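Local atomic coordinates of MHP1 (PDB entry 2JLN), a protein that takes up 5-aryl-substituted hydantoins across the membrane by sodium-dependent symport, preferring indolylmethyl and benzyl substituents and the L isomer. Residues A[27-32]-A[250-255]; A[34-39]-A[258-263]; A[74-79]-A[222-227]. One frame throughout, in Å; residues are numbered along the deposited sequence.

Contact 1: residues A[27-32]-A[250-255]; sequences VGPFSL and ARYATA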
ATOM      1  N   VAL A  27      -2.086  -3.341  17.482  1.00 55.28           N
ATOM      2  CA  VAL A  27      -0.813  -3.045  16.830  1.00 51.10           C
ATOM      3  C   VAL A  27      -0.209  -1.764  17.387  1.00 50.98           C
ATOM      4  O   VAL A  27      -0.742  -0.676  17.186  1.00 50.79           O
ATOM      5  CB  VAL A  27      -1.000  -2.909  15.321  1.00 49.13           C
ATOM      6  CG1 VAL A  27       0.090  -2.058  14.730  1.00 52.31           C
ATOM      7  CG2 VAL A  27      -1.031  -4.273  14.679  1.00 53.01           C
ATOM      8  N   GLY A  28       0.894  -1.897  18.113  1.00 55.49           N
ATOM      9  CA  GLY A  28       1.593  -0.738  18.655  1.00 54.45           C
ATOM     10  C   GLY A  28       2.692  -0.298  17.717  1.00 52.82           C
ATOM     11  O   GLY A  28       2.756  -0.762  16.576  1.00 54.79           O
ATOM     12  N   PRO A  29       3.552   0.614  18.171  1.00 55.36           N
ATOM     13  CA  PRO A  29       4.634   1.123  17.279  1.00 59.90           C
ATOM     14  C   PRO A  29       5.782   0.172  16.832  1.00 53.37           C
ATOM     15  O   PRO A  29       6.221   0.284  15.700  1.00 53.72           O
ATOM     16  CB  PRO A  29       5.158   2.361  18.015  1.00 52.44           C
ATOM     17  CG  PRO A  29       3.915   2.843  18.795  1.00 55.70           C
ATOM     18  CD  PRO A  29       3.189   1.574  19.225  1.00 48.75           C
ATOM     19  N   PHE A  30       6.251  -0.741  17.670  1.00 58.19           N
ATOM     20  CA  PHE A  30       7.320  -1.644  17.240  1.00 59.92           C
ATOM     21  C   PHE A  30       6.809  -2.631  16.201  1.00 57.56           C
ATOM     22  O   PHE A  30       7.541  -3.057  15.312  1.00 56.15           O
ATOM     23  CB  PHE A  30       7.950  -2.404  18.427  1.00 60.23           C
ATOM     24  CG  PHE A  30       8.574  -3.733  18.038  1.00 69.17           C
ATOM     25  CD1 PHE A  30       9.938  -3.817  17.713  1.00 68.83           C
ATOM     26  CD2 PHE A  30       7.791  -4.906  17.988  1.00 69.09           C
ATOM     27  CE1 PHE A  30      10.517  -5.051  17.346  1.00 70.23           C
ATOM     28  CE2 PHE A  30       8.359  -6.151  17.618  1.00 66.05           C
ATOM     29  CZ  PHE A  30       9.717  -6.223  17.294  1.00 68.88           C
ATOM     30  N   SER A  31       5.549  -3.006  16.333  1.00 55.63           N
ATOM     31  CA  SER A  31       4.995  -4.073  15.526  1.00 56.16           C
ATOM     32  C   SER A  31       4.734  -3.536  14.135  1.00 55.55           C
ATOM     33  O   SER A  31       4.910  -4.239  13.140  1.00 53.90           O
ATOM     34  CB  SER A  31       3.701  -4.597  16.166  1.00 63.53           C
ATOM     35  OG  SER A  31       3.485  -5.978  15.893  1.00 71.11           O
ATOM     36  N   LEU A  32       4.323  -2.271  14.080  1.00 57.91           N
ATOM     37  CA  LEU A  32       4.033  -1.600  12.815  1.00 53.86           C
ATOM     38  C   LEU A  32       5.313  -1.437  11.991  1.00 53.70           C
ATOM     39  O   LEU A  32       5.291  -1.625  10.787  1.00 53.91           O
ATOM     40  CB  LEU A  32       3.351  -0.253  13.053  1.00 49.06           C
ATOM     41  CG  LEU A  32       2.857   0.449  11.795  1.00 51.95           C
ATOM     42  CD1 LEU A  32       1.809  -0.385  11.057  1.00 49.04           C
ATOM     43  CD2 LEU A  32       2.332   1.849  12.116  1.00 49.94           C
ATOM     44  N   ALA A 250       3.038  11.239  15.027  1.00 61.61           N
ATOM     45  CA  ALA A 250       4.470  11.297  14.702  1.00 57.72           C
ATOM     46  C   ALA A 250       5.233  10.029  15.101  1.00 58.71           C
ATOM     47  O   ALA A 250       6.147   9.597  14.402  1.00 56.94           O
ATOM     48  CB  ALA A 250       5.098  12.501  15.349  1.00 50.35           C
ATOM     49  N   ARG A 251       4.863   9.442  16.233  1.00 62.26           N
ATOM     50  CA  ARG A 251       5.491   8.214  16.711  1.00 60.34           C
ATOM     51  C   ARG A 251       5.207   7.039  15.786  1.00 59.30           C
ATOM     52  O   ARG A 251       6.070   6.206  15.579  1.00 62.08           O
ATOM     53  CB  ARG A 251       4.989   7.895  18.115  1.00 65.83           C
ATOM     54  CG  ARG A 251       5.812   6.869  18.877  1.00 70.72           C
ATOM     55  CD  ARG A 251       5.727   7.150  20.398  1.00 75.08           C
ATOM     56  NE  ARG A 251       4.437   7.750  20.769  1.00 79.77           N
ATOM     57  CZ  ARG A 251       4.147   8.230  21.979  1.00 77.35           C
ATOM     58  NH1 ARG A 251       5.071   8.182  22.942  1.00 78.56           N
ATOM     59  NH2 ARG A 251       2.942   8.760  22.221  1.00 65.27           N
ATOM     60  N   TYR A 252       3.996   6.969  15.237  1.00 57.17           N
ATOM     61  CA  TYR A 252       3.656   5.970  14.215  1.00 56.52           C
ATOM     62  C   TYR A 252       4.379   6.171  12.845  1.00 58.53           C
ATOM     63  O   TYR A 252       4.964   5.229  12.283  1.00 53.57           O
ATOM     64  CB  TYR A 252       2.123   5.887  14.044  1.00 56.33           C
ATOM     65  CG  TYR A 252       1.481   5.010  15.095  1.00 55.70           C
ATOM     66  CD1 TYR A 252       0.624   5.543  16.069  1.00 52.12           C
ATOM     67  CD2 TYR A 252       1.777   3.652  15.142  1.00 52.16           C
ATOM     68  CE1 TYR A 252       0.077   4.743  17.032  1.00 47.35           C
ATOM     69  CE2 TYR A 252       1.245   2.849  16.102  1.00 52.16           C
ATOM     70  CZ  TYR A 252       0.396   3.387  17.045  1.00 53.12           C
ATOM     71  OH  TYR A 252      -0.130   2.526  17.989  1.00 55.41           O
ATOM     72  N   ALA A 253       4.325   7.391  12.309  1.00 57.92           N
ATOM     73  CA  ALA A 253       5.083   7.720  11.108  1.00 54.52           C
ATOM     74  C   ALA A 253       6.564   7.399  11.298  1.00 55.80           C
ATOM     75  O   ALA A 253       7.206   6.917  10.377  1.00 59.68           O
ATOM     76  CB  ALA A 253       4.897   9.175  10.721  1.00 51.55           C
ATOM     77  N   THR A 254       7.116   7.662  12.478  1.00 55.07           N
ATOM     78  CA  THR A 254       8.523   7.333  12.717  1.00 57.65           C
ATOM     79  C   THR A 254       8.758   5.818  12.699  1.00 56.68           C
ATOM     80  O   THR A 254       9.793   5.349  12.206  1.00 56.74           O
ATOM     81  CB  THR A 254       9.093   7.940  14.035  1.00 55.56           C
ATOM     82  OG1 THR A 254       9.130   9.366  13.931  1.00 49.53           O
ATOM     83  CG2 THR A 254      10.506   7.434  14.280  1.00 48.13           C
ATOM     84  N   ALA A 255       7.804   5.052  13.218  1.00 53.15           N
ATOM     85  CA  ALA A 255       7.971   3.602  13.267  1.00 54.94           C
ATOM     86  C   ALA A 255       7.938   2.983  11.864  1.00 59.43           C
ATOM     87  O   ALA A 255       8.586   1.949  11.616  1.00 58.72           O
ATOM     88  CB  ALA A 255       6.934   2.948  14.175  1.00 50.30           C
TER
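Pro29 meets the ring of Tyr252 obliquely, in an off-centre CH-pi contact: CG of Pro29 stands 4.2 Å from the centroid of the Tyr252 ring, 30° off the ring normal, on the half of the ring nearest the hydroxyl. Leu32 comes from the other side of the ring plane, again obliquely and nearer the root of the tyrosine, its CD2 lying 3.6 Å from CD2 of Tyr252. In Leu32 the CG is anti to the backbone N (chi1 -173°), which directs the branched tip at the ring. The Tyr252 hydroxyl passes beside Gly28 and Val27 and is satisfied by a hydrogen bond to the carbonyl of Lys235, a residue that also pairs with the Val27 backbone. Glycine suits the N-cap position because a side chain there would run into the ring of the following Pro29. Proline suits the first turn, where a backbone N-H is not needed as a donor. Ala255, one turn further along helix 242-278, sets its methyl against the backbone: its CB is 3.2 Å from O of Pro29. A residue so small lets the CA atoms of Pro29 and Ala255 come within 5.8 Å. The arrangement is a helix start lodged against a long neighbouring helix: the entry into transmembrane helix 1, the first of the two broken helices of the LeuT-type fold.

Contact 2: residues A[34-39]-A[258-263]; sequences AIWFAM and LGMVPA. With NA (sodium ion), chain B.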
ATOM      1  N   ALA A  34       7.657  -3.567  12.132  1.00 56.08           N
ATOM      2  CA  ALA A  34       8.026  -4.934  11.773  1.00 53.96           C
ATOM      3  C   ALA A  34       7.152  -5.434  10.641  1.00 54.17           C
ATOM      4  O   ALA A  34       7.478  -6.394   9.969  1.00 55.08           O
ATOM      5  CB  ALA A  34       7.896  -5.840  12.975  1.00 55.01           C
ATOM      6  N   ILE A  35       6.011  -4.793  10.458  1.00 55.25           N
ATOM      7  CA  ILE A  35       5.134  -5.123   9.350  1.00 56.87           C
ATOM      8  C   ILE A  35       5.651  -4.397   8.098  1.00 57.55           C
ATOM      9  O   ILE A  35       5.688  -4.983   7.011  1.00 56.99           O
ATOM     10  CB  ILE A  35       3.662  -4.709   9.651  1.00 58.09           C
ATOM     11  CG1 ILE A  35       3.154  -5.395  10.919  1.00 55.82           C
ATOM     12  CG2 ILE A  35       2.733  -4.956   8.441  1.00 56.85           C
ATOM     13  CD1 ILE A  35       1.899  -4.756  11.485  1.00 55.21           C
ATOM     14  N   TRP A  36       6.065  -3.136   8.254  1.00 53.31           N
ATOM     15  CA  TRP A  36       6.620  -2.371   7.141  1.00 52.35           C
ATOM     16  C   TRP A  36       7.967  -2.894   6.650  1.00 53.22           C
ATOM     17  O   TRP A  36       8.284  -2.777   5.471  1.00 48.45           O
ATOM     18  CB  TRP A  36       6.707  -0.903   7.496  1.00 53.39           C
ATOM     19  CG  TRP A  36       5.435  -0.218   7.215  1.00 58.94           C
ATOM     20  CD1 TRP A  36       4.269  -0.321   7.918  1.00 64.34           C
ATOM     21  CD2 TRP A  36       5.169   0.656   6.133  1.00 61.31           C
ATOM     22  NE1 TRP A  36       3.288   0.448   7.342  1.00 59.81           N
ATOM     23  CE2 TRP A  36       3.818   1.059   6.240  1.00 61.50           C
ATOM     24  CE3 TRP A  36       5.937   1.132   5.068  1.00 68.88           C
ATOM     25  CZ2 TRP A  36       3.223   1.921   5.332  1.00 66.18           C
ATOM     26  CZ3 TRP A  36       5.344   1.987   4.157  1.00 76.91           C
ATOM     27  CH2 TRP A  36       3.994   2.373   4.293  1.00 74.14           C
ATOM     28  N   PHE A  37       8.748  -3.489   7.546  1.00 54.11           N
ATOM     29  CA  PHE A  37       9.997  -4.099   7.126  1.00 52.91           C
ATOM     30  C   PHE A  37       9.699  -5.282   6.221  1.00 54.26           C
ATOM     31  O   PHE A  37      10.281  -5.400   5.156  1.00 59.74           O
ATOM     32  CB  PHE A  37      10.892  -4.510   8.299  1.00 50.60           C
ATOM     33  CG  PHE A  37      12.185  -5.160   7.876  1.00 54.87           C
ATOM     34  CD1 PHE A  37      12.210  -6.486   7.445  1.00 57.42           C
ATOM     35  CD2 PHE A  37      13.384  -4.449   7.906  1.00 58.31           C
ATOM     36  CE1 PHE A  37      13.407  -7.086   7.035  1.00 58.74           C
ATOM     37  CE2 PHE A  37      14.598  -5.047   7.508  1.00 54.99           C
ATOM     38  CZ  PHE A  37      14.603  -6.362   7.072  1.00 56.45           C
ATOM     39  N   ALA A  38       8.795  -6.162   6.610  1.00 52.42           N
ATOM     40  CA  ALA A  38       8.524  -7.314   5.754  1.00 54.67           C
ATOM     41  C   ALA A  38       7.669  -6.966   4.519  1.00 56.55           C
ATOM     42  O   ALA A  38       7.801  -7.615   3.481  1.00 56.85           O
ATOM     43  CB  ALA A  38       7.911  -8.454   6.549  1.00 57.44           C
ATOM     44  N   MET A  39       6.817  -5.941   4.627  1.00 56.51           N
ATOM     45  CA  MET A  39       5.979  -5.465   3.506  1.00 53.48           C
ATOM     46  C   MET A  39       6.766  -4.759   2.382  1.00 50.27           C
ATOM     47  O   MET A  39       6.336  -4.763   1.250  1.00 48.25           O
ATOM     48  CB  MET A  39       4.818  -4.583   4.030  1.00 52.75           C
ATOM     49  CG  MET A  39       3.872  -3.971   2.979  1.00 53.03           C
ATOM     50  SD  MET A  39       2.189  -3.434   3.517  1.00 57.19           S
ATOM     51  CE  MET A  39       2.542  -2.678   5.110  1.00 59.22           C
ATOM     52  N   LEU A 258      11.528   3.636  10.210  1.00 55.93           N
ATOM     53  CA  LEU A 258      12.661   2.799  10.611  1.00 53.44           C
ATOM     54  C   LEU A 258      12.426   1.393  10.136  1.00 54.38           C
ATOM     55  O   LEU A 258      13.317   0.567  10.182  1.00 54.28           O
ATOM     56  CB  LEU A 258      12.855   2.803  12.127  1.00 53.27           C
ATOM     57  CG  LEU A 258      13.374   4.109  12.737  1.00 54.09           C
ATOM     58  CD1 LEU A 258      12.612   4.456  14.015  1.00 51.27           C
ATOM     59  CD2 LEU A 258      14.860   4.043  12.992  1.00 45.67           C
ATOM     60  N   GLY A 259      11.207   1.116   9.687  1.00 57.37           N
ATOM     61  CA  GLY A 259      10.877  -0.199   9.160  1.00 55.37           C
ATOM     62  C   GLY A 259      11.151  -0.349   7.666  1.00 60.33           C
ATOM     63  O   GLY A 259      11.693  -1.376   7.238  1.00 59.61           O
ATOM     64  N   MET A 260      10.795   0.681   6.883  1.00 61.64           N
ATOM     65  CA  MET A 260      10.843   0.630   5.418  1.00 57.85           C
ATOM     66  C   MET A 260      12.163   1.100   4.766  1.00 57.03           C
ATOM     67  O   MET A 260      12.518   0.655   3.681  1.00 56.76           O
ATOM     68  CB  MET A 260       9.631   1.354   4.821  1.00 58.52           C
ATOM     69  CG  MET A 260       9.521   2.842   5.157  1.00 65.10           C
ATOM     70  SD  MET A 260       8.204   3.710   4.216  1.00 73.71           S
ATOM     71  CE  MET A 260       8.842   3.491   2.556  1.00 68.81           C
ATOM     72  N   VAL A 261      12.893   1.988   5.423  1.00 59.02           N
ATOM     73  CA  VAL A 261      14.187   2.449   4.902  1.00 56.78           C
ATOM     74  C   VAL A 261      15.261   1.336   4.888  1.00 58.07           C
ATOM     75  O   VAL A 261      15.630   0.864   3.805  1.00 58.09           O
ATOM     76  CB  VAL A 261      14.685   3.736   5.629  1.00 54.52           C
ATOM     77  CG1 VAL A 261      16.060   4.090   5.202  1.00 50.20           C
ATOM     78  CG2 VAL A 261      13.752   4.888   5.356  1.00 57.78           C
ATOM     79  N   PRO A 262      15.762   0.900   6.073  1.00 57.80           N
ATOM     80  CA  PRO A 262      16.801  -0.141   6.063  1.00 54.36           C
ATOM     81  C   PRO A 262      16.399  -1.418   5.307  1.00 55.79           C
ATOM     82  O   PRO A 262      17.255  -2.085   4.744  1.00 55.46           O
ATOM     83  CB  PRO A 262      17.024  -0.433   7.558  1.00 47.00           C
ATOM     84  CG  PRO A 262      15.841   0.119   8.223  1.00 52.20           C
ATOM     85  CD  PRO A 262      15.496   1.338   7.451  1.00 55.06           C
ATOM     86  N   ALA A 263      15.123  -1.768   5.276  1.00 57.35           N
ATOM     87  CA  ALA A 263      14.743  -2.921   4.472  1.00 55.49           C
ATOM     88  C   ALA A 263      14.904  -2.620   2.985  1.00 53.94           C
ATOM     89  O   ALA A 263      15.500  -3.390   2.249  1.00 56.67           O
ATOM     90  CB  ALA A 263      13.323  -3.364   4.779  1.00 56.84           C
TER
HETATM   91 NA    NA B1471       7.305  -9.261   1.502  1.00 60.26          NA
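Phe37 and Gly259 bring the two helices together, their CA atoms 4.5 Å apart, where the short segments run roughly parallel with axes 7.1 Å from each other and a signed crossing angle of -30°. Glycine is what permits this: any CB at Gly259 would point into the other helix, whereas its bare backbone lets the carbonyl O lie 3.2 Å from CA of Phe37 in a CA-H...O contact. One turn on, the small Ala263 sets its methyl over one face of the Phe37 ring, CB being 3.6 Å from the ring centroid, a CH-pi contact 25° off the ring normal and shifted toward the CD2-CE2 side. Phe37 has its CG anti to the backbone N (chi1 179°), which carries the ring across to that methyl. On the other flank, Trp36 and Met260 extend alongside each other in the same direction. SD of Met260 approaches the indole obliquely, 4.3 Å from the centroid of the six-membered ring of Trp36, a Met-aromatic contact, and the Met260 side chain lies about 3 Å from the mercury ion held by Cys69 and Trp220. The kink at Pro262 follows from the proline nitrogen having no hydrogen to donate to the preceding turn. Ala38 O binds the sodium ion at 2.6 Å, with Ile41, Ala309, Ser312 and Thr313 completing the site. The chemistry is therefore divided: a Gly-x-x-x-Ala surface and soft sulfur-aromatic packing join the helices without hydrogen bonds, while helix 29-40 lends a hard backbone oxygen to the cation.

Contact 3: residues A[74-79]-A[222-227]; sequences ILLFFT and AVVVSI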
ATOM      1  N   ILE A  74       6.094  11.322   5.253  1.00 54.03           N
ATOM      2  CA  ILE A  74       5.400  12.615   5.324  1.00 53.00           C
ATOM      3  C   ILE A  74       3.964  12.573   4.795  1.00 54.19           C
ATOM      4  O   ILE A  74       3.115  13.281   5.305  1.00 57.50           O
ATOM      5  CB  ILE A  74       6.146  13.731   4.535  1.00 57.65           C
ATOM      6  CG1 ILE A  74       7.471  14.089   5.228  1.00 57.44           C
ATOM      7  CG2 ILE A  74       5.242  14.982   4.334  1.00 47.26           C
ATOM      8  CD1 ILE A  74       8.543  14.634   4.295  1.00 48.30           C
ATOM      9  N   LEU A  75       3.691  11.784   3.759  1.00 53.31           N
ATOM     10  CA  LEU A  75       2.320  11.623   3.262  1.00 53.15           C
ATOM     11  C   LEU A  75       1.479  10.764   4.202  1.00 57.84           C
ATOM     12  O   LEU A  75       0.282  11.030   4.385  1.00 56.86           O
ATOM     13  CB  LEU A  75       2.302  10.983   1.873  1.00 57.85           C
ATOM     14  CG  LEU A  75       2.242  11.919   0.664  1.00 64.21           C
ATOM     15  CD1 LEU A  75       2.314  11.138  -0.658  1.00 65.99           C
ATOM     16  CD2 LEU A  75       0.972  12.756   0.719  1.00 61.85           C
ATOM     17  N   LEU A  76       2.110   9.734   4.786  1.00 58.02           N
ATOM     18  CA  LEU A  76       1.472   8.810   5.732  1.00 53.89           C
ATOM     19  C   LEU A  76       1.043   9.528   7.005  1.00 55.48           C
ATOM     20  O   LEU A  76      -0.088   9.360   7.458  1.00 57.61           O
ATOM     21  CB  LEU A  76       2.399   7.637   6.061  1.00 53.39           C
ATOM     22  CG  LEU A  76       2.491   6.597   4.933  1.00 56.06           C
ATOM     23  CD1 LEU A  76       3.648   5.639   5.091  1.00 56.07           C
ATOM     24  CD2 LEU A  76       1.217   5.831   4.840  1.00 55.24           C
ATOM     25  N   PHE A  77       1.940  10.339   7.562  1.00 53.94           N
ATOM     26  CA  PHE A  77       1.621  11.201   8.695  1.00 53.06           C
ATOM     27  C   PHE A  77       0.246  11.863   8.532  1.00 55.95           C
ATOM     28  O   PHE A  77      -0.476  12.008   9.514  1.00 57.50           O
ATOM     29  CB  PHE A  77       2.710  12.259   8.856  1.00 51.91           C
ATOM     30  CG  PHE A  77       2.497  13.209  10.010  1.00 56.27           C
ATOM     31  CD1 PHE A  77       1.949  14.467   9.800  1.00 56.77           C
ATOM     32  CD2 PHE A  77       2.883  12.866  11.299  1.00 60.64           C
ATOM     33  CE1 PHE A  77       1.766  15.359  10.865  1.00 56.60           C
ATOM     34  CE2 PHE A  77       2.710  13.752  12.369  1.00 59.95           C
ATOM     35  CZ  PHE A  77       2.152  14.997  12.149  1.00 57.45           C
ATOM     36  N   PHE A  78      -0.123  12.243   7.308  1.00 50.65           N
ATOM     37  CA  PHE A  78      -1.405  12.915   7.075  1.00 52.31           C
ATOM     38  C   PHE A  78      -2.576  11.982   6.687  1.00 55.87           C
ATOM     39  O   PHE A  78      -3.693  12.135   7.186  1.00 58.19           O
ATOM     40  CB  PHE A  78      -1.273  14.045   6.042  1.00 49.96           C
ATOM     41  CG  PHE A  78      -0.448  15.192   6.508  1.00 49.80           C
ATOM     42  CD1 PHE A  78       0.800  15.440   5.961  1.00 54.00           C
ATOM     43  CD2 PHE A  78      -0.904  16.027   7.498  1.00 51.04           C
ATOM     44  CE1 PHE A  78       1.588  16.521   6.392  1.00 52.68           C
ATOM     45  CE2 PHE A  78      -0.118  17.111   7.938  1.00 55.16           C
ATOM     46  CZ  PHE A  78       1.130  17.352   7.382  1.00 50.54           C
ATOM     47  N   THR A  79      -2.348  11.023   5.797  1.00 55.70           N
ATOM     48  CA  THR A  79      -3.450  10.180   5.335  1.00 50.48           C
ATOM     49  C   THR A  79      -3.873   9.121   6.357  1.00 53.39           C
ATOM     50  O   THR A  79      -4.901   8.477   6.181  1.00 52.39           O
ATOM     51  CB  THR A  79      -3.102   9.479   4.024  1.00 48.62           C
ATOM     52  OG1 THR A  79      -2.115   8.478   4.276  1.00 48.58           O
ATOM     53  CG2 THR A  79      -2.567  10.475   3.022  1.00 42.97           C
ATOM     54  N   ALA A 222      -0.603   3.519  -3.848  1.00 50.13           N
ATOM     55  CA  ALA A 222      -1.868   2.845  -3.543  1.00 52.08           C
ATOM     56  C   ALA A 222      -2.036   2.374  -2.087  1.00 56.60           C
ATOM     57  O   ALA A 222      -3.155   2.311  -1.561  1.00 56.21           O
ATOM     58  CB  ALA A 222      -2.080   1.685  -4.486  1.00 56.98           C
ATOM     59  N   VAL A 223      -0.924   2.023  -1.451  1.00 58.52           N
ATOM     60  CA  VAL A 223      -0.900   1.685  -0.028  1.00 52.92           C
ATOM     61  C   VAL A 223      -1.004   2.924   0.869  1.00 51.51           C
ATOM     62  O   VAL A 223      -1.685   2.898   1.880  1.00 54.24           O
ATOM     63  CB  VAL A 223       0.375   0.915   0.311  1.00 48.97           C
ATOM     64  CG1 VAL A 223       0.816   1.226   1.716  1.00 52.29           C
ATOM     65  CG2 VAL A 223       0.149  -0.555   0.100  1.00 47.81           C
ATOM     66  N   VAL A 224      -0.337   4.006   0.487  1.00 51.53           N
ATOM     67  CA  VAL A 224      -0.407   5.259   1.229  1.00 52.57           C
ATOM     68  C   VAL A 224      -1.769   5.929   1.152  1.00 50.71           C
ATOM     69  O   VAL A 224      -2.238   6.527   2.116  1.00 52.63           O
ATOM     70  CB  VAL A 224       0.655   6.260   0.741  1.00 55.59           C
ATOM     71  CG1 VAL A 224       0.175   7.704   0.945  1.00 54.69           C
ATOM     72  CG2 VAL A 224       1.975   6.004   1.465  1.00 56.35           C
ATOM     73  N   VAL A 225      -2.408   5.831   0.006  1.00 50.05           N
ATOM     74  CA  VAL A 225      -3.726   6.415  -0.158  1.00 50.89           C
ATOM     75  C   VAL A 225      -4.841   5.622   0.568  1.00 53.49           C
ATOM     76  O   VAL A 225      -5.969   6.103   0.722  1.00 53.77           O
ATOM     77  CB  VAL A 225      -4.002   6.652  -1.650  1.00 47.72           C
ATOM     78  CG1 VAL A 225      -5.438   6.378  -2.023  1.00 49.55           C
ATOM     79  CG2 VAL A 225      -3.586   8.058  -2.003  1.00 52.41           C
ATOM     80  N   SER A 226      -4.520   4.431   1.064  1.00 51.98           N
ATOM     81  CA  SER A 226      -5.517   3.669   1.817  1.00 50.86           C
ATOM     82  C   SER A 226      -4.985   2.848   3.014  1.00 51.46           C
ATOM     83  O   SER A 226      -5.532   1.771   3.309  1.00 52.83           O
ATOM     84  CB  SER A 226      -6.328   2.768   0.873  1.00 52.04           C
ATOM     85  OG  SER A 226      -5.535   1.703   0.364  1.00 56.57           O
ATOM     86  N   ILE A 227      -3.961   3.340   3.719  1.00 47.92           N
ATOM     87  CA  ILE A 227      -3.534   2.643   4.930  1.00 48.31           C
ATOM     88  C   ILE A 227      -4.678   2.407   5.909  1.00 48.51           C
ATOM     89  O   ILE A 227      -4.653   1.410   6.601  1.00 52.57           O
ATOM     90  CB  ILE A 227      -2.354   3.289   5.713  1.00 46.61           C
ATOM     91  CG1 ILE A 227      -2.144   4.720   5.291  1.00 46.76           C
ATOM     92  CG2 ILE A 227      -1.069   2.459   5.569  1.00 47.64           C
ATOM     93  CD1 ILE A 227      -3.288   5.561   5.595  1.00 51.32           C
TER
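Leu76 and Val224 form the tight half of this contact, with CD2 of Leu76 3.5 Å from CG2 of Val224. The same leucine branch lies 3.6 Å from CG1 of Ile227, so its tip rests against both residues. Branched aliphatic side chains suit this buried place, where they cross obliquely. Beside them Thr79 supplies the polar grip: OG1 donates to O of Val224 at 2.9 Å, with a C=O...donor angle of 153° and the donor tilted 21° from the carbonyl plane. A chi1 of 71° swings OG1 toward the 222-227 segment, and the methyl CD1 of Ile227 rests next to it. A valine in its place would probably leave the Val224 carbonyl without this donor, removing the one hydrogen bond between the segments. The looser side belongs to Leu75, partly exposed, whose CB stays 4.0 Å from CG1 of Val224 while its side chain also touches Phe430 and Leu434 of helix 429-448. The contact joins the end of transmembrane helix 2 to the later part of transmembrane helix 6, whose division into short helical pieces is characteristic of the LeuT-type fold.

Contacts 1 and 2 are successive points along one interface, between helix 29-40 and helix 242-278, with centres 11 Å apart; contact 2 is the end beside the sodium ion, while in contact 1 the side chain of Leu32 is still about 11 Å from that of Ala38. Contact 3, whose centre lies 14 Å from that of contact 1 and 15 Å from that of contact 2, is nested in the chain between their segments. It meets both: CH2 of Trp36 is 3.4 Å from CD1 of Leu76, and CE2 of Phe77 is 3.7 Å from N of Ala250. Val224 follows the substrate-binding Gly219 closely in the sequence, its side chain about 9 Å from that glycine.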